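Local coordinates for Rab5 protein, putative (Plasmodium falciparum, PDB 3CLV) that is a putative Rab5, a Ras-like small nucleotide-binding protein with a P-loop fold that holds guanosine-5'-diphosphate in this crystal, at residues S22-L25 against R26-D30; G188-I191 against K192-F195. All blocks are in the same frame, centred on the assembly; numbering follows the deposited sequence.

From the N terminus, the chain runs through strand 8-13 and the nucleotide-binding loop into helix 20-29, where contact 1 (22-25 with 26-30) runs along most of that short helix to its C-terminal end. Much later, after strand 179-183 at the sheet edge, contact 2 (188-191 with 192-195) forms the tight turn that starts helix 191-206. Each is local, closing only a turn or so of backbone; they follow in series, neither nested nor crossing. In space they pack together: L27 CD2 lies 3.4 Å from F195 CE2, and I23 CG2 lies 3.9 Å from I194 CD1. Helix 20-29, its S22 on GDP, is thereby joined to helix 191-206.

Contact 1. Residues S22-L25 against R26-D30; sequences SIVL and RLTKD. With GDP (guanosine-5'-diphosphate), chain D.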
ATOM      1  N   SER A  22      -6.650 -15.484  12.843  1.00 13.81           N
ATOM      2  CA  SER A  22      -7.808 -16.368  12.978  1.00 14.24           C
ATOM      3  C   SER A  22      -9.033 -15.850  12.223  1.00 14.74           C
ATOM      4  O   SER A  22      -9.746 -16.623  11.573  1.00 14.15           O
ATOM      5  CB  SER A  22      -8.123 -16.627  14.443  1.00 14.02           C
ATOM      6  OG  SER A  22      -7.008 -17.231  15.093  1.00 14.39           O
ATOM      7  N   ILE A  23      -9.272 -14.536  12.288  1.00 15.07           N
ATOM      8  CA  ILE A  23     -10.326 -13.938  11.465  1.00 14.72           C
ATOM      9  C   ILE A  23     -10.074 -14.230   9.980  1.00 14.94           C
ATOM     10  O   ILE A  23     -10.994 -14.619   9.257  1.00 14.45           O
ATOM     11  CB  ILE A  23     -10.461 -12.410  11.733  1.00 15.20           C
ATOM     12  CG1 ILE A  23     -10.982 -12.169  13.147  1.00 15.04           C
ATOM     13  CG2 ILE A  23     -11.382 -11.721  10.681  1.00 15.39           C
ATOM     14  CD1 ILE A  23     -10.820 -10.705  13.626  1.00 14.35           C
ATOM     15  N   VAL A  24      -8.836 -14.040   9.519  1.00 14.49           N
ATOM     16  CA  VAL A  24      -8.479 -14.327   8.129  1.00 15.55           C
ATOM     17  C   VAL A  24      -8.645 -15.827   7.786  1.00 15.93           C
ATOM     18  O   VAL A  24      -9.148 -16.168   6.724  1.00 16.31           O
ATOM     19  CB  VAL A  24      -7.043 -13.833   7.785  1.00 14.74           C
ATOM     20  CG1 VAL A  24      -6.509 -14.449   6.450  1.00 15.75           C
ATOM     21  CG2 VAL A  24      -6.993 -12.310   7.756  1.00 15.44           C
ATOM     22  N   LEU A  25      -8.214 -16.714   8.679  1.00 16.43           N
ATOM     23  CA  LEU A  25      -8.312 -18.142   8.380  1.00 16.35           C
ATOM     24  C   LEU A  25      -9.767 -18.628   8.278  1.00 16.81           C
ATOM     25  O   LEU A  25     -10.119 -19.421   7.386  1.00 16.86           O
ATOM     26  CB  LEU A  25      -7.541 -18.960   9.411  1.00 16.49           C
ATOM     27  CG  LEU A  25      -7.396 -20.441   9.041  1.00 15.66           C
ATOM     28  CD1 LEU A  25      -6.498 -20.588   7.798  1.00 17.75           C
ATOM     29  CD2 LEU A  25      -6.841 -21.194  10.219  1.00 17.18           C
ATOM     30  N   ARG A  26     -10.594 -18.154   9.205  1.00 17.88           N
ATOM     31  CA  ARG A  26     -12.015 -18.483   9.267  1.00 18.50           C
ATOM     32  C   ARG A  26     -12.694 -17.888   8.041  1.00 18.93           C
ATOM     33  O   ARG A  26     -13.448 -18.572   7.355  1.00 19.09           O
ATOM     34  CB  ARG A  26     -12.614 -17.914  10.557  1.00 18.65           C
ATOM     35  CG  ARG A  26     -14.081 -18.186  10.789  1.00 21.12           C
ATOM     36  CD  ARG A  26     -14.205 -19.403  11.689  1.00 26.98           C
ATOM     37  NE  ARG A  26     -14.513 -20.572  10.919  1.00 29.05           N
ATOM     38  CZ  ARG A  26     -14.706 -21.783  11.423  1.00 29.03           C
ATOM     39  NH1 ARG A  26     -14.590 -22.020  12.731  1.00 30.39           N
ATOM     40  NH2 ARG A  26     -15.010 -22.754  10.595  1.00 28.79           N
ATOM     41  N   LEU A  27     -12.379 -16.628   7.745  1.00 19.02           N
ATOM     42  CA  LEU A  27     -12.953 -15.953   6.585  1.00 19.33           C
ATOM     43  C   LEU A  27     -12.626 -16.656   5.271  1.00 19.35           C
ATOM     44  O   LEU A  27     -13.529 -16.926   4.466  1.00 20.18           O
ATOM     45  CB  LEU A  27     -12.525 -14.480   6.533  1.00 18.10           C
ATOM     46  CG  LEU A  27     -13.084 -13.692   5.353  1.00 17.78           C
ATOM     47  CD1 LEU A  27     -14.546 -13.350   5.629  1.00 16.28           C
ATOM     48  CD2 LEU A  27     -12.237 -12.439   5.106  1.00 18.25           C
ATOM     49  N   THR A  28     -11.353 -16.984   5.066  1.00 20.01           N
ATOM     50  CA  THR A  28     -10.896 -17.437   3.759  1.00 20.04           C
ATOM     51  C   THR A  28     -10.871 -18.953   3.570  1.00 20.81           C
ATOM     52  O   THR A  28     -10.950 -19.446   2.433  1.00 19.49           O
ATOM     53  CB  THR A  28      -9.536 -16.821   3.404  1.00 20.08           C
ATOM     54  OG1 THR A  28      -8.548 -17.250   4.356  1.00 20.31           O
ATOM     55  CG2 THR A  28      -9.651 -15.284   3.434  1.00 21.47           C
ATOM     56  N   LYS A  29     -10.784 -19.694   4.671  1.00 21.23           N
ATOM     57  CA  LYS A  29     -10.612 -21.136   4.588  1.00 22.95           C
ATOM     58  C   LYS A  29     -11.572 -21.904   5.513  1.00 23.22           C
ATOM     59  O   LYS A  29     -11.496 -23.134   5.621  1.00 24.34           O
ATOM     60  CB  LYS A  29      -9.142 -21.488   4.846  1.00 22.94           C
ATOM     61  CG  LYS A  29      -8.207 -20.976   3.747  1.00 24.15           C
ATOM     62  CD  LYS A  29      -6.732 -21.145   4.084  1.00 24.75           C
ATOM     63  CE  LYS A  29      -5.839 -20.751   2.896  1.00 27.33           C
ATOM     64  NZ  LYS A  29      -4.380 -20.942   3.182  1.00 29.47           N
ATOM     65  N   ASP A  30     -12.483 -21.171   6.157  1.00 22.77           N
ATOM     66  CA  ASP A  30     -13.499 -21.740   7.042  1.00 22.64           C
ATOM     67  C   ASP A  30     -12.897 -22.723   8.056  1.00 22.03           C
ATOM     68  O   ASP A  30     -13.419 -23.831   8.259  1.00 20.25           O
ATOM     69  CB  ASP A  30     -14.622 -22.373   6.213  1.00 23.45           C
ATOM     70  CG  ASP A  30     -15.875 -22.621   7.015  1.00 25.36           C
ATOM     71  OD1 ASP A  30     -16.122 -21.908   8.010  1.00 27.50           O
ATOM     72  OD2 ASP A  30     -16.613 -23.555   6.640  1.00 30.64           O
TER
HETATM   73  PB  GDP D 211      -3.270 -12.345  16.099  1.00 13.92           P
HETATM   74  O1B GDP D 211      -3.105 -12.638  14.643  1.00 13.89           O
HETATM   75  O2B GDP D 211      -1.926 -12.200  16.776  1.00 15.06           O
HETATM   76  O3B GDP D 211      -4.076 -11.098  16.361  1.00 16.60           O
HETATM   77  O3A GDP D 211      -4.090 -13.533  16.838  1.00 14.52           O
HETATM   78  PA  GDP D 211      -4.141 -15.089  16.375  1.00 14.47           P
HETATM   79  O1A GDP D 211      -2.733 -15.644  16.232  1.00 14.84           O
HETATM   80  O2A GDP D 211      -5.032 -15.330  15.197  1.00 15.27           O
HETATM   81  O5' GDP D 211      -4.806 -15.761  17.676  1.00 16.04           O
HETATM   82  C5' GDP D 211      -4.172 -15.735  18.960  1.00 14.39           C
HETATM   83  C4' GDP D 211      -4.761 -16.872  19.803  1.00 16.00           C
HETATM   84  O4' GDP D 211      -6.137 -16.615  20.091  1.00 15.48           O
HETATM   85  C3' GDP D 211      -4.719 -18.251  19.148  1.00 17.14           C
HETATM   86  O3' GDP D 211      -4.468 -19.167  20.221  1.00 17.66           O
HETATM   87  C2' GDP D 211      -6.137 -18.475  18.616  1.00 17.31           C
HETATM   88  O2' GDP D 211      -6.533 -19.853  18.547  1.00 17.69           O
HETATM   89  C1' GDP D 211      -6.947 -17.719  19.659  1.00 18.64           C
HETATM   90  N9  GDP D 211      -8.176 -17.150  19.096  1.00 19.53           N
HETATM   91  C8  GDP D 211      -8.268 -16.356  18.008  1.00 19.32           C
HETATM   92  N7  GDP D 211      -9.552 -16.013  17.789  1.00 20.06           N
HETATM   93  C5  GDP D 211     -10.293 -16.585  18.765  1.00 19.98           C
HETATM   94  C6  GDP D 211     -11.727 -16.624  19.136  1.00 20.26           C
HETATM   95  O6  GDP D 211     -12.570 -16.002  18.446  1.00 19.45           O
HETATM   96  N1  GDP D 211     -12.080 -17.340  20.237  1.00 19.90           N
HETATM   97  C2  GDP D 211     -11.184 -18.009  21.008  1.00 20.87           C
HETATM   98  N2  GDP D 211     -11.631 -18.690  22.094  1.00 19.39           N
HETATM   99  N3  GDP D 211      -9.845 -18.035  20.717  1.00 20.29           N
HETATM  100  C4  GDP D 211      -9.370 -17.339  19.632  1.00 19.16           C
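T28 grips the carbonyl of V24 twice, through OG1 at 2.7 Å from V24 O and through T28 N at 2.9 Å from the same oxygen. The two donors arrive from opposite faces of the V24 carbonyl plane, the hydroxyl from 36° above it. A chi1 of 62° sets OG1 between backbone N and carbonyl carbon, folding it back against the preceding turn. Ordinary helical bonds tie R26, L27 and K29 to S22, I23 and L25. Among apolar contacts, L25 CD1 meets K29 CD at 3.8 Å, the two chains crossing at a slant; L25 also touches T31 and H33. This is the helix that follows the P-loop in the Ras-like fold. At its nucleotide end S22 binds one alpha-phosphate oxygen twice: S22 OG is 2.7 Å from GDP O2A, and S22 N also donates to O2A, at 2.9 Å. As for charge, R26, bent at chi2 and chi3, forms a salt bridge in which NH2 comes 2.9 Å from D30 OD1. The guanidinium nitrogen approaches from above the carboxylate plane, 62° out of it. D30, with positive phi, turns the chain out of the helix.

Contact 2. Residues G188-I191 against K192-F195; sequences GTNI and KNIF
A type II beta turn from G188 to I191, closed by a weak bond from I191 N to G188 O, passes directly into the first turn of helix 191-206, the C-terminal helix of this Ras-like domain. N190, with positive phi, turns the backbone into the helix. Its side chain then reaches N193 one turn on: N193 ND2 donates to N190 OD1 over 2.7 Å with an N-H...O angle of 160°. The acceptor lies in the amide plane of N193, whereas the donor is tilted 24° from the carbonyl plane of N190; the two amides are twisted 52° apart. The other end of the N190 amide is also engaged, ND2 donating to Q182 O, so both its polar atoms are fixed and the turn is tied to edge strand 179-183. A water bridges turn and helix, donating to G188 O at 2.8 Å and accepting from K192 N at 3.1 Å. I194 N is shared between two carbonyls: I191 O at 3.2 Å, where the donor stands well above the carbonyl plane, and N190 O, a weak bond.

The inward side is largely apolar: I191 packs on L27 and also touches R26 of helix 20-29, while I194 also lies on I121 of strand 119-125, and F195 meets F95 edge-to-face. I194 CG1 stands beside its backbone N and leans over the preceding turn 3.5 Å from I191 O. Its other branch, CG2, covers one face of the F195 ring near the rim, 3.9 Å above the plane. The ring edge is turned to the backbone of I191, CD2 lying 3.8 Å from I191 O, which sits near the ring plane.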
ATOM      1  N   GLY A 188     -17.004 -19.003  14.301  1.00 23.46           N
ATOM      2  CA  GLY A 188     -17.370 -18.397  13.012  1.00 23.16           C
ATOM      3  C   GLY A 188     -18.398 -17.269  13.112  1.00 22.93           C
ATOM      4  O   GLY A 188     -18.760 -16.651  12.104  1.00 23.81           O
ATOM      5  N   THR A 189     -18.866 -16.992  14.323  1.00 22.65           N
ATOM      6  CA  THR A 189     -19.894 -15.964  14.533  1.00 22.80           C
ATOM      7  C   THR A 189     -19.495 -14.574  14.002  1.00 21.60           C
ATOM      8  O   THR A 189     -18.510 -13.998  14.458  1.00 21.83           O
ATOM      9  CB  THR A 189     -20.259 -15.862  16.029  1.00 23.11           C
ATOM     10  OG1 THR A 189     -20.781 -17.128  16.465  1.00 25.01           O
ATOM     11  CG2 THR A 189     -21.307 -14.781  16.263  1.00 23.59           C
ATOM     12  N   ASN A 190     -20.271 -14.060  13.043  1.00 20.48           N
ATOM     13  CA  ASN A 190     -20.158 -12.660  12.558  1.00 19.35           C
ATOM     14  C   ASN A 190     -18.866 -12.324  11.803  1.00 18.87           C
ATOM     15  O   ASN A 190     -18.599 -11.157  11.501  1.00 17.29           O
ATOM     16  CB  ASN A 190     -20.374 -11.649  13.706  1.00 19.75           C
ATOM     17  CG  ASN A 190     -21.851 -11.385  14.000  1.00 19.64           C
ATOM     18  OD1 ASN A 190     -22.723 -11.673  13.185  1.00 21.45           O
ATOM     19  ND2 ASN A 190     -22.124 -10.820  15.158  1.00 18.78           N
ATOM     20  N   ILE A 191     -18.078 -13.348  11.488  1.00 18.02           N
ATOM     21  CA  ILE A 191     -16.822 -13.145  10.753  1.00 17.97           C
ATOM     22  C   ILE A 191     -17.053 -12.594   9.355  1.00 17.68           C
ATOM     23  O   ILE A 191     -16.477 -11.556   9.010  1.00 17.14           O
ATOM     24  CB  ILE A 191     -15.937 -14.423  10.739  1.00 18.38           C
ATOM     25  CG1 ILE A 191     -15.574 -14.832  12.174  1.00 17.17           C
ATOM     26  CG2 ILE A 191     -14.677 -14.239   9.842  1.00 19.02           C
ATOM     27  CD1 ILE A 191     -14.686 -13.823  12.959  1.00 15.23           C
ATOM     28  N   LYS A 192     -17.901 -13.263   8.565  1.00 17.75           N
ATOM     29  CA  LYS A 192     -18.263 -12.776   7.234  1.00 18.79           C
ATOM     30  C   LYS A 192     -18.962 -11.427   7.345  1.00 17.89           C
ATOM     31  O   LYS A 192     -18.765 -10.549   6.489  1.00 17.54           O
ATOM     32  CB  LYS A 192     -19.169 -13.768   6.479  1.00 19.18           C
ATOM     33  CG  LYS A 192     -18.482 -15.052   5.986  1.00 19.49           C
ATOM     34  CD  LYS A 192     -19.515 -15.839   5.150  1.00 21.40           C
ATOM     35  CE  LYS A 192     -19.472 -17.340   5.387  1.00 26.73           C
ATOM     36  NZ  LYS A 192     -18.808 -18.035   4.231  1.00 28.56           N
ATOM     37  N   ASN A 193     -19.734 -11.259   8.418  1.00 17.49           N
ATOM     38  CA  ASN A 193     -20.512 -10.035   8.646  1.00 17.71           C
ATOM     39  C   ASN A 193     -19.618  -8.795   8.822  1.00 17.27           C
ATOM     40  O   ASN A 193     -20.025  -7.680   8.512  1.00 16.17           O
ATOM     41  CB  ASN A 193     -21.451 -10.196   9.854  1.00 18.73           C
ATOM     42  CG  ASN A 193     -22.721 -11.011   9.538  1.00 23.26           C
ATOM     43  OD1 ASN A 193     -23.191 -11.059   8.408  1.00 27.22           O
ATOM     44  ND2 ASN A 193     -23.298 -11.618  10.570  1.00 28.67           N
ATOM     45  N   ILE A 194     -18.386  -8.986   9.299  1.00 16.68           N
ATOM     46  CA  ILE A 194     -17.440  -7.854   9.324  1.00 16.56           C
ATOM     47  C   ILE A 194     -17.404  -7.217   7.930  1.00 16.13           C
ATOM     48  O   ILE A 194     -17.516  -6.008   7.768  1.00 15.95           O
ATOM     49  CB  ILE A 194     -15.990  -8.303   9.677  1.00 16.32           C
ATOM     50  CG1 ILE A 194     -15.895  -8.833  11.109  1.00 15.93           C
ATOM     51  CG2 ILE A 194     -14.990  -7.151   9.419  1.00 17.81           C
ATOM     52  CD1 ILE A 194     -14.550  -9.577  11.421  1.00 16.92           C
ATOM     53  N   PHE A 195     -17.240  -8.052   6.919  1.00 16.32           N
ATOM     54  CA  PHE A 195     -17.020  -7.591   5.575  1.00 16.92           C
ATOM     55  C   PHE A 195     -18.329  -7.239   4.889  1.00 17.59           C
ATOM     56  O   PHE A 195     -18.339  -6.391   4.005  1.00 16.68           O
ATOM     57  CB  PHE A 195     -16.199  -8.635   4.818  1.00 17.07           C
ATOM     58  CG  PHE A 195     -14.804  -8.765   5.366  1.00 16.64           C
ATOM     59  CD1 PHE A 195     -13.791  -7.924   4.914  1.00 16.50           C
ATOM     60  CD2 PHE A 195     -14.526  -9.673   6.391  1.00 17.25           C
ATOM     61  CE1 PHE A 195     -12.517  -8.017   5.428  1.00 17.68           C
ATOM     62  CE2 PHE A 195     -13.262  -9.774   6.930  1.00 18.06           C
ATOM     63  CZ  PHE A 195     -12.244  -8.941   6.452  1.00 17.99           C
TER
HETATM   64  O   HOH W   1     -19.251 -15.851   9.455  1.00 23.46           O